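Local coordinates for protein acyl-CoA dehydrogenase (Geobacillus kaustophilus, PDB 2PG0) that binds FAD and, as an acyl-CoA dehydrogenase, probably introduces a double bond at the alpha-beta position of thioester-bound acyl chains, at residues 250-254 with 305-309; 188-193 with 225-231; 29-33 with 83-88. All coordinates share one frame; numbering follows the deposited sequence.

Interaction 1 of 3, residues 250-254 with 305-309; sequences LVVAI and VDRVI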
loop_
_atom_site.group_PDB
_atom_site.type_symbol
_atom_site.label_atom_id
_atom_site.label_comp_id
_atom_site.label_asym_id
_atom_site.label_seq_id
_atom_site.Cartn_x
_atom_site.Cartn_y
_atom_site.Cartn_z
ATOM N N LEU A 250 2.269 24.220 7.590
ATOM C CA LEU A 250 3.642 23.906 7.982
ATOM C C LEU A 250 3.714 23.484 9.450
ATOM O O LEU A 250 4.441 22.548 9.796
ATOM C CB LEU A 250 4.589 25.085 7.701
ATOM C CG LEU A 250 6.093 24.867 7.957
ATOM C CD1 LEU A 250 6.620 23.591 7.266
ATOM C CD2 LEU A 250 6.900 26.091 7.529
ATOM N N VAL A 251 2.968 24.181 10.303
ATOM C CA VAL A 251 2.933 23.866 11.735
ATOM C C VAL A 251 2.378 22.459 11.970
ATOM O O VAL A 251 2.945 21.677 12.737
ATOM C CB VAL A 251 2.140 24.951 12.520
ATOM C CG1 VAL A 251 1.831 24.498 13.936
ATOM C CG2 VAL A 251 2.937 26.268 12.533
ATOM N N VAL A 252 1.289 22.128 11.281
ATOM C CA VAL A 252 0.732 20.776 11.343
ATOM C C VAL A 252 1.733 19.721 10.861
ATOM O O VAL A 252 1.888 18.686 11.504
ATOM C CB VAL A 252 -0.602 20.679 10.568
ATOM C CG1 VAL A 252 -1.050 19.226 10.411
ATOM C CG2 VAL A 252 -1.668 21.506 11.293
ATOM N N ALA A 253 2.426 19.997 9.756
ATOM C CA ALA A 253 3.442 19.079 9.238
ATOM C C ALA A 253 4.558 18.858 10.259
ATOM O O ALA A 253 4.993 17.722 10.467
ATOM C CB ALA A 253 4.016 19.592 7.920
ATOM N N ILE A 254 5.003 19.944 10.900
ATOM C CA ILE A 254 6.051 19.850 11.936
ATOM C C ILE A 254 5.617 18.955 13.107
ATOM O O ILE A 254 6.381 18.077 13.532
ATOM C CB ILE A 254 6.509 21.246 12.433
ATOM C CG1 ILE A 254 7.252 21.987 11.314
ATOM C CG2 ILE A 254 7.394 21.119 13.691
ATOM C CD1 ILE A 254 7.405 23.501 11.534
ATOM N N VAL A 305 10.447 18.403 5.444
ATOM C CA VAL A 305 9.897 19.491 6.269
ATOM C C VAL A 305 10.978 20.519 6.635
ATOM O O VAL A 305 10.711 21.722 6.641
ATOM C CB VAL A 305 9.126 18.968 7.512
ATOM C CG1 VAL A 305 10.076 18.499 8.605
ATOM C CG2 VAL A 305 8.152 20.031 8.036
ATOM N N ASP A 306 12.195 20.037 6.892
ATOM C CA ASP A 306 13.328 20.907 7.215
ATOM C C ASP A 306 13.661 21.829 6.046
ATOM O O ASP A 306 13.943 23.016 6.242
ATOM C CB ASP A 306 14.561 20.082 7.601
ATOM C CG ASP A 306 14.558 19.653 9.067
ATOM O OD1 ASP A 306 13.646 20.040 9.842
ATOM O OD2 ASP A 306 15.493 18.922 9.443
ATOM N N ARG A 307 13.601 21.288 4.830
ATOM C CA ARG A 307 13.821 22.105 3.637
ATOM C C ARG A 307 12.714 23.150 3.458
ATOM O O ARG A 307 12.993 24.311 3.144
ATOM C CB ARG A 307 13.970 21.224 2.390
ATOM C CG ARG A 307 14.346 21.974 1.123
ATOM C CD ARG A 307 15.717 22.623 1.238
ATOM N NE ARG A 307 16.003 23.413 0.044
ATOM C CZ ARG A 307 15.680 24.691 -0.089
ATOM N NH1 ARG A 307 15.084 25.330 0.910
ATOM N NH2 ARG A 307 15.964 25.337 -1.210
ATOM N N VAL A 308 11.467 22.739 3.663
ATOM C CA VAL A 308 10.335 23.659 3.592
ATOM C C VAL A 308 10.437 24.778 4.641
ATOM O O VAL A 308 10.183 25.938 4.324
ATOM C CB VAL A 308 8.977 22.901 3.665
ATOM C CG1 VAL A 308 7.810 23.867 3.768
ATOM C CG2 VAL A 308 8.804 22.009 2.424
ATOM N N ILE A 309 10.815 24.436 5.874
ATOM C CA ILE A 309 11.085 25.459 6.910
ATOM C C ILE A 309 12.093 26.500 6.389
ATOM O O ILE A 309 11.836 27.700 6.461
ATOM C CB ILE A 309 11.564 24.824 8.256
ATOM C CG1 ILE A 309 10.399 24.114 8.960
ATOM C CG2 ILE A 309 12.188 25.880 9.187
ATOM C CD1 ILE A 309 10.846 23.122 10.039
#

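Interaction 2 of 3, residues 188-193 with 225-231; sequences SLLVVE and VPAYNLL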
loop_
_atom_site.group_PDB
_atom_site.type_symbol
_atom_site.label_atom_id
_atom_site.label_comp_id
_atom_site.label_asym_id
_atom_site.label_seq_id
_atom_site.Cartn_x
_atom_site.Cartn_y
_atom_site.Cartn_z
ATOM N N SER A 188 -15.059 38.574 5.695
ATOM C CA SER A 188 -14.221 39.470 6.475
ATOM C C SER A 188 -13.763 38.774 7.742
ATOM O O SER A 188 -14.396 37.819 8.192
ATOM C CB SER A 188 -15.005 40.724 6.852
ATOM O OG SER A 188 -15.395 41.438 5.694
ATOM N N LEU A 189 -12.666 39.256 8.314
ATOM C CA LEU A 189 -12.204 38.768 9.611
ATOM C C LEU A 189 -12.558 39.773 10.699
ATOM O O LEU A 189 -12.265 40.957 10.582
ATOM C CB LEU A 189 -10.700 38.464 9.596
ATOM C CG LEU A 189 -10.217 37.438 8.560
ATOM C CD1 LEU A 189 -8.731 37.148 8.736
ATOM C CD2 LEU A 189 -11.040 36.144 8.606
ATOM N N LEU A 190 -13.209 39.284 11.746
ATOM C CA LEU A 190 -13.661 40.123 12.842
ATOM C C LEU A 190 -13.195 39.517 14.168
ATOM O O LEU A 190 -13.435 38.341 14.438
ATOM C CB LEU A 190 -15.189 40.240 12.787
ATOM C CG LEU A 190 -15.966 41.138 13.750
ATOM C CD1 LEU A 190 -15.582 42.606 13.588
ATOM C CD2 LEU A 190 -17.452 40.956 13.513
ATOM N N VAL A 191 -12.510 40.316 14.982
ATOM C CA VAL A 191 -12.047 39.846 16.290
ATOM C C VAL A 191 -13.189 39.910 17.306
ATOM O O VAL A 191 -13.773 40.977 17.533
ATOM C CB VAL A 191 -10.817 40.658 16.793
ATOM C CG1 VAL A 191 -10.414 40.220 18.200
ATOM C CG2 VAL A 191 -9.652 40.520 15.824
ATOM N N VAL A 192 -13.515 38.770 17.906
ATOM C CA VAL A 192 -14.565 38.721 18.922
ATOM C C VAL A 192 -13.935 38.496 20.289
ATOM O O VAL A 192 -13.193 37.536 20.494
ATOM C CB VAL A 192 -15.637 37.646 18.614
ATOM C CG1 VAL A 192 -16.672 37.561 19.742
ATOM C CG2 VAL A 192 -16.331 37.957 17.290
ATOM N N GLU A 193 -14.234 39.395 21.220
ATOM C CA GLU A 193 -13.642 39.344 22.552
ATOM C C GLU A 193 -14.535 38.583 23.525
ATOM O O GLU A 193 -15.745 38.500 23.332
ATOM C CB GLU A 193 -13.358 40.765 23.053
ATOM C CG GLU A 193 -12.332 41.505 22.214
ATOM C CD GLU A 193 -12.096 42.932 22.674
ATOM O OE1 GLU A 193 -13.047 43.741 22.616
ATOM O OE2 GLU A 193 -10.952 43.245 23.080
ATOM N N VAL A 225 -20.629 43.224 18.180
ATOM C CA VAL A 225 -19.177 43.365 18.098
ATOM C C VAL A 225 -18.808 44.760 17.593
ATOM O O VAL A 225 -19.267 45.161 16.522
ATOM C CB VAL A 225 -18.553 42.283 17.164
ATOM C CG1 VAL A 225 -17.031 42.384 17.153
ATOM C CG2 VAL A 225 -18.985 40.886 17.588
ATOM N N PRO A 226 -17.979 45.505 18.358
ATOM C CA PRO A 226 -17.545 46.834 17.909
ATOM C C PRO A 226 -16.937 46.794 16.511
ATOM O O PRO A 226 -16.173 45.878 16.195
ATOM C CB PRO A 226 -16.465 47.217 18.932
ATOM C CG PRO A 226 -16.810 46.458 20.148
ATOM C CD PRO A 226 -17.403 45.158 19.671
ATOM N N ALA A 227 -17.281 47.781 15.687
ATOM C CA ALA A 227 -16.737 47.905 14.336
ATOM C C ALA A 227 -15.212 48.058 14.342
ATOM O O ALA A 227 -14.543 47.697 13.368
ATOM C CB ALA A 227 -17.385 49.073 13.615
ATOM N N TYR A 228 -14.686 48.599 15.443
ATOM C CA TYR A 228 -13.250 48.699 15.705
ATOM C C TYR A 228 -12.535 47.347 15.573
ATOM O O TYR A 228 -11.345 47.300 15.258
ATOM C CB TYR A 228 -13.027 49.262 17.120
ATOM C CG TYR A 228 -11.590 49.238 17.604
ATOM C CD1 TYR A 228 -10.773 50.362 17.473
ATOM C CD2 TYR A 228 -11.044 48.091 18.203
ATOM C CE1 TYR A 228 -9.449 50.347 17.917
ATOM C CE2 TYR A 228 -9.721 48.065 18.640
ATOM C CZ TYR A 228 -8.934 49.199 18.500
ATOM O OH TYR A 228 -7.626 49.192 18.932
ATOM N N ASN A 229 -13.269 46.262 15.827
ATOM C CA ASN A 229 -12.699 44.911 15.863
ATOM C C ASN A 229 -12.517 44.242 14.500
ATOM O O ASN A 229 -12.057 43.099 14.430
ATOM C CB ASN A 229 -13.525 44.002 16.776
ATOM C CG ASN A 229 -13.278 44.265 18.248
ATOM O OD1 ASN A 229 -12.616 45.230 18.617
ATOM N ND2 ASN A 229 -13.812 43.399 19.097
ATOM N N LEU A 230 -12.899 44.938 13.432
ATOM C CA LEU A 230 -12.622 44.471 12.078
ATOM C C LEU A 230 -11.119 44.373 11.863
ATOM O O LEU A 230 -10.377 45.324 12.120
ATOM C CB LEU A 230 -13.253 45.392 11.022
ATOM C CG LEU A 230 -12.959 45.034 9.555
ATOM C CD1 LEU A 230 -13.635 43.717 9.152
ATOM C CD2 LEU A 230 -13.371 46.159 8.612
ATOM N N LEU A 231 -10.677 43.205 11.412
ATOM C CA LEU A 231 -9.271 42.978 11.120
ATOM C C LEU A 231 -9.045 43.098 9.617
ATOM O O LEU A 231 -9.530 42.268 8.838
ATOM C CB LEU A 231 -8.835 41.600 11.642
ATOM C CG LEU A 231 -7.352 41.273 11.817
ATOM C CD1 LEU A 231 -6.663 42.242 12.777
ATOM C CD2 LEU A 231 -7.211 39.840 12.314
HETATM O O HOH W 1 -11.431 41.302 6.995
#

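Interaction 3 of 3, residues 29-33 with 83-88; sequences AYPHY and KVGSSL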
loop_
_atom_site.group_PDB
_atom_site.type_symbol
_atom_site.label_atom_id
_atom_site.label_comp_id
_atom_site.label_asym_id
_atom_site.label_seq_id
_atom_site.Cartn_x
_atom_site.Cartn_y
_atom_site.Cartn_z
ATOM N N ALA A 29 4.968 20.139 32.364
ATOM C CA ALA A 29 4.097 19.525 31.354
ATOM C C ALA A 29 4.083 18.002 31.393
ATOM O O ALA A 29 3.019 17.389 31.537
ATOM C CB ALA A 29 4.467 20.034 29.955
ATOM N N TYR A 30 5.260 17.391 31.258
ATOM C CA TYR A 30 5.362 15.933 31.199
ATOM C C TYR A 30 4.645 15.216 32.362
ATOM O O TYR A 30 3.863 14.286 32.125
ATOM C CB TYR A 30 6.831 15.491 31.109
ATOM C CG TYR A 30 7.440 15.566 29.728
ATOM C CD1 TYR A 30 8.278 16.627 29.370
ATOM C CD2 TYR A 30 7.195 14.571 28.785
ATOM C CE1 TYR A 30 8.858 16.688 28.110
ATOM C CE2 TYR A 30 7.761 14.629 27.519
ATOM C CZ TYR A 30 8.590 15.691 27.189
ATOM O OH TYR A 30 9.164 15.756 25.947
ATOM N N PRO A 31 4.900 15.645 33.617
ATOM C CA PRO A 31 4.271 14.900 34.712
ATOM C C PRO A 31 2.786 15.196 34.914
ATOM O O PRO A 31 2.105 14.413 35.591
ATOM C CB PRO A 31 5.051 15.355 35.955
ATOM C CG PRO A 31 6.156 16.267 35.469
ATOM C CD PRO A 31 5.737 16.751 34.121
ATOM N N HIS A 32 2.311 16.312 34.362
ATOM C CA HIS A 32 0.927 16.796 34.531
ATOM C C HIS A 32 -0.000 16.374 33.383
ATOM O O HIS A 32 -1.223 16.496 33.495
ATOM C CB HIS A 32 0.887 18.328 34.548
ATOM C CG HIS A 32 1.622 18.966 35.685
ATOM N ND1 HIS A 32 0.971 19.557 36.748
ATOM C CD2 HIS A 32 2.946 19.153 35.902
ATOM C CE1 HIS A 32 1.864 20.066 37.578
ATOM N NE2 HIS A 32 3.071 19.824 37.095
ATOM N N TYR A 33 0.580 15.936 32.269
ATOM C CA TYR A 33 -0.186 15.761 31.029
ATOM C C TYR A 33 -1.389 14.830 31.186
ATOM O O TYR A 33 -2.483 15.154 30.721
ATOM C CB TYR A 33 0.725 15.283 29.900
ATOM C CG TYR A 33 0.100 15.322 28.521
ATOM C CD1 TYR A 33 0.144 16.486 27.752
ATOM C CD2 TYR A 33 -0.521 14.191 27.979
ATOM C CE1 TYR A 33 -0.415 16.524 26.475
ATOM C CE2 TYR A 33 -1.082 14.221 26.697
ATOM C CZ TYR A 33 -1.024 15.388 25.958
ATOM O OH TYR A 33 -1.565 15.433 24.700
ATOM N N LYS A 83 6.372 16.596 21.715
ATOM C CA LYS A 83 7.057 15.550 22.464
ATOM C C LYS A 83 6.347 15.240 23.780
ATOM O O LYS A 83 6.365 14.100 24.243
ATOM C CB LYS A 83 8.527 15.911 22.686
ATOM C CG LYS A 83 9.353 15.784 21.406
ATOM C CD LYS A 83 10.792 16.205 21.609
ATOM C CE LYS A 83 11.502 16.379 20.276
ATOM N NZ LYS A 83 12.945 16.730 20.488
ATOM N N VAL A 84 5.715 16.256 24.368
ATOM C CA VAL A 84 4.832 16.040 25.515
ATOM C C VAL A 84 3.526 15.392 25.026
ATOM O O VAL A 84 3.206 14.267 25.408
ATOM C CB VAL A 84 4.541 17.342 26.306
ATOM C CG1 VAL A 84 3.680 17.046 27.548
ATOM C CG2 VAL A 84 5.857 18.048 26.707
ATOM N N GLY A 85 2.791 16.101 24.175
ATOM C CA GLY A 85 1.568 15.531 23.584
ATOM C C GLY A 85 0.804 16.485 22.690
ATOM O O GLY A 85 0.943 17.705 22.798
ATOM N N SER A 86 -0.029 15.911 21.823
ATOM C CA SER A 86 -0.777 16.674 20.825
ATOM C C SER A 86 -1.817 17.619 21.420
ATOM O O SER A 86 -2.261 18.543 20.746
ATOM C CB SER A 86 -1.464 15.707 19.845
ATOM O OG SER A 86 -0.514 14.867 19.225
ATOM N N SER A 87 -2.218 17.402 22.671
ATOM C CA SER A 87 -3.174 18.313 23.311
ATOM C C SER A 87 -2.598 19.707 23.525
ATOM O O SER A 87 -3.332 20.648 23.815
ATOM C CB SER A 87 -3.718 17.733 24.619
ATOM O OG SER A 87 -4.639 16.681 24.365
ATOM N N LEU A 88 -1.285 19.835 23.362
ATOM C CA LEU A 88 -0.614 21.126 23.490
ATOM C C LEU A 88 -0.608 21.974 22.208
ATOM O O LEU A 88 -0.009 23.061 22.177
ATOM C CB LEU A 88 0.800 20.916 24.029
ATOM C CG LEU A 88 0.787 20.655 25.541
ATOM C CD1 LEU A 88 2.053 19.931 25.959
ATOM C CD2 LEU A 88 0.592 21.944 26.352
HETATM O O HOH W 2 -3.476 14.101 24.025
#

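Interaction 1 of 3, residues 250-254 with 305-309
No flat group enters where Leu-250 meets Val-305, Val-308 and Ile-309; the interface consists wholly of aliphatic carbons. It joins helix 237-273 to helix 285-313 in the C-terminal helical domain of the acyl-CoA dehydrogenase fold. The two segments run roughly antiparallel, at 148° between their N-to-C directions. Their axes come no nearer than 10.7 Å, a separation spanned largely by branched side chains. Each helix contributes residues spaced i, i+3 and i+4: Leu-250, Ala-253 and Ile-254 meet Val-305, Val-308 and Ile-309.

One branch of Leu-250 does the touching. With CG anti to the backbone N (chi1 -175°), Leu-250 CD1 enters the space between the helices and lies 3.7 Å from Val-308 CG1. Leu-250 CD1 is also 4.0 Å from Val-305 CG2, while Ile-309 CG1 meets Leu-250 CD1 at 4.2 Å. Leu-250 and Val-308 run past each other in opposite directions.

Val-305 answers with a single methyl, Val-305 CG2, which Ala-253 CB approaches to 4.2 Å. Ile-254 CG1 lies 3.9 Å from Val-305 CG2, the two side chains nearly perpendicular. Beyond the pair of helices, Ile-254 also packs on Val-75 and Glu-79 of helix 71-84, whereas Val-305 touches Ile-329 of helix 319-343; the contact is therefore buried between further helices of the subunit. An alanine in place of Ile-254 would lack CG1 and CD1, and would probably open a gap beside Val-305 CG2 and leave the end of Ile-309 without its mate. That end is met methyl to methyl, Ile-254 CD1 lying 3.8 Å from Ile-309 CD1.

Interaction 2 of 3, residues 188-193 with 225-231
Asn-229 grips Val-191 from both its backbone and its side chain. From CB outward, the side chain stays close to the strand: Asn-229 CB lies 3.1 Å from Val-191 O and also touches Leu-190 CD1, CG follows beside the same carbonyl, and Asn-229 ND2 donates to Val-191 O at 2.9 Å. That bond is bent, 131° at the hydrogen, and its acceptor lies out of the amide plane. OD1 lies in plane at the edge of the neighbouring Tyr-228 ring. CG is anti to the carbonyl carbon (chi1 -76°), which turns the amide toward the strand, where the carboxylate of Glu-193 stands almost perpendicular to it. Val-191 N returns a straighter bond to Asn-229 O, also 2.9 Å long. Farther along, Leu-231 N donates to Leu-189 O at 2.9 Å, and a water accepts from Leu-189 N and donates to Leu-231 O. Leu-190 and Val-225 meet tip to tip. The contact thus adds the short, weakly bonded strand 230-231 antiparallel to the edge of strand 187-193, in the beta domain. Strand 169-175 pairs along the other edge of 187-193, Leu-190 and Val-225 pack on Val-154 of strand 151-161, and Trp-114 of helix 108-120 covers Val-191 and Asn-229.

Interaction 3 of 3, residues 29-33 with 83-88
The backbones come closest at Tyr-30 and Val-84, whose CA atoms are 5.7 Å apart where the chain leaves helices 12-28 and 71-84 of the N-terminal alpha-helical domain of the acyl-CoA dehydrogenase fold. Val-84 is a wedge between two tyrosines. Val-84 CG1, anti to the backbone N (chi1 -177°), lies 3.6 Å from Tyr-33 CD1 and also touches Ala-29 CB. The other methyl makes a CH-pi contact, Val-84 CG2 sitting 3.7 Å from the centroid of the Tyr-30 ring and 16° off the normal. Farther out, Tyr-30 OH rests 3.3 Å from Lys-83 CB, while the amine of Lys-83 pairs with Glu-80.

The ring of Tyr-33 passes over the helix end. The carbonyl of Val-84 lies over one face, and Leu-88 CD1 approaches its edge. Gly-85 CA is only 3.5 Å from Tyr-33 CZ, so close that a beta carbon on the glycine would collide with the ring. Ser-87 has a further partner, its OG hydrogen-bonded to Ala-212 N. The phenol reaches the short 3-10 turn at 86-88, where Ser-87 N donates to Tyr-33 OH at 2.9 Å with an N-H...O angle of 158°.

From the N terminus, interaction 3 comes first, closing a loop of 49 residues, just over half of them helical, by bringing the ends of helices 12-28 and 71-84 together. Interaction 2 follows, closing a stretch of 31 residues with strands but no helix and completing an edge of the beta domain. From strand 230-231 the chain enters helix 237-273, where interaction 1 opens; its loop of 50 residues includes the FAD-binding Arg-274. The three are in series: none nests in or crosses another. Interactions 1 and 3 lie nearest, about 8 Å between closest atoms, and are linked by helix 71-84, which ends in interaction 3 and packs on 250-254.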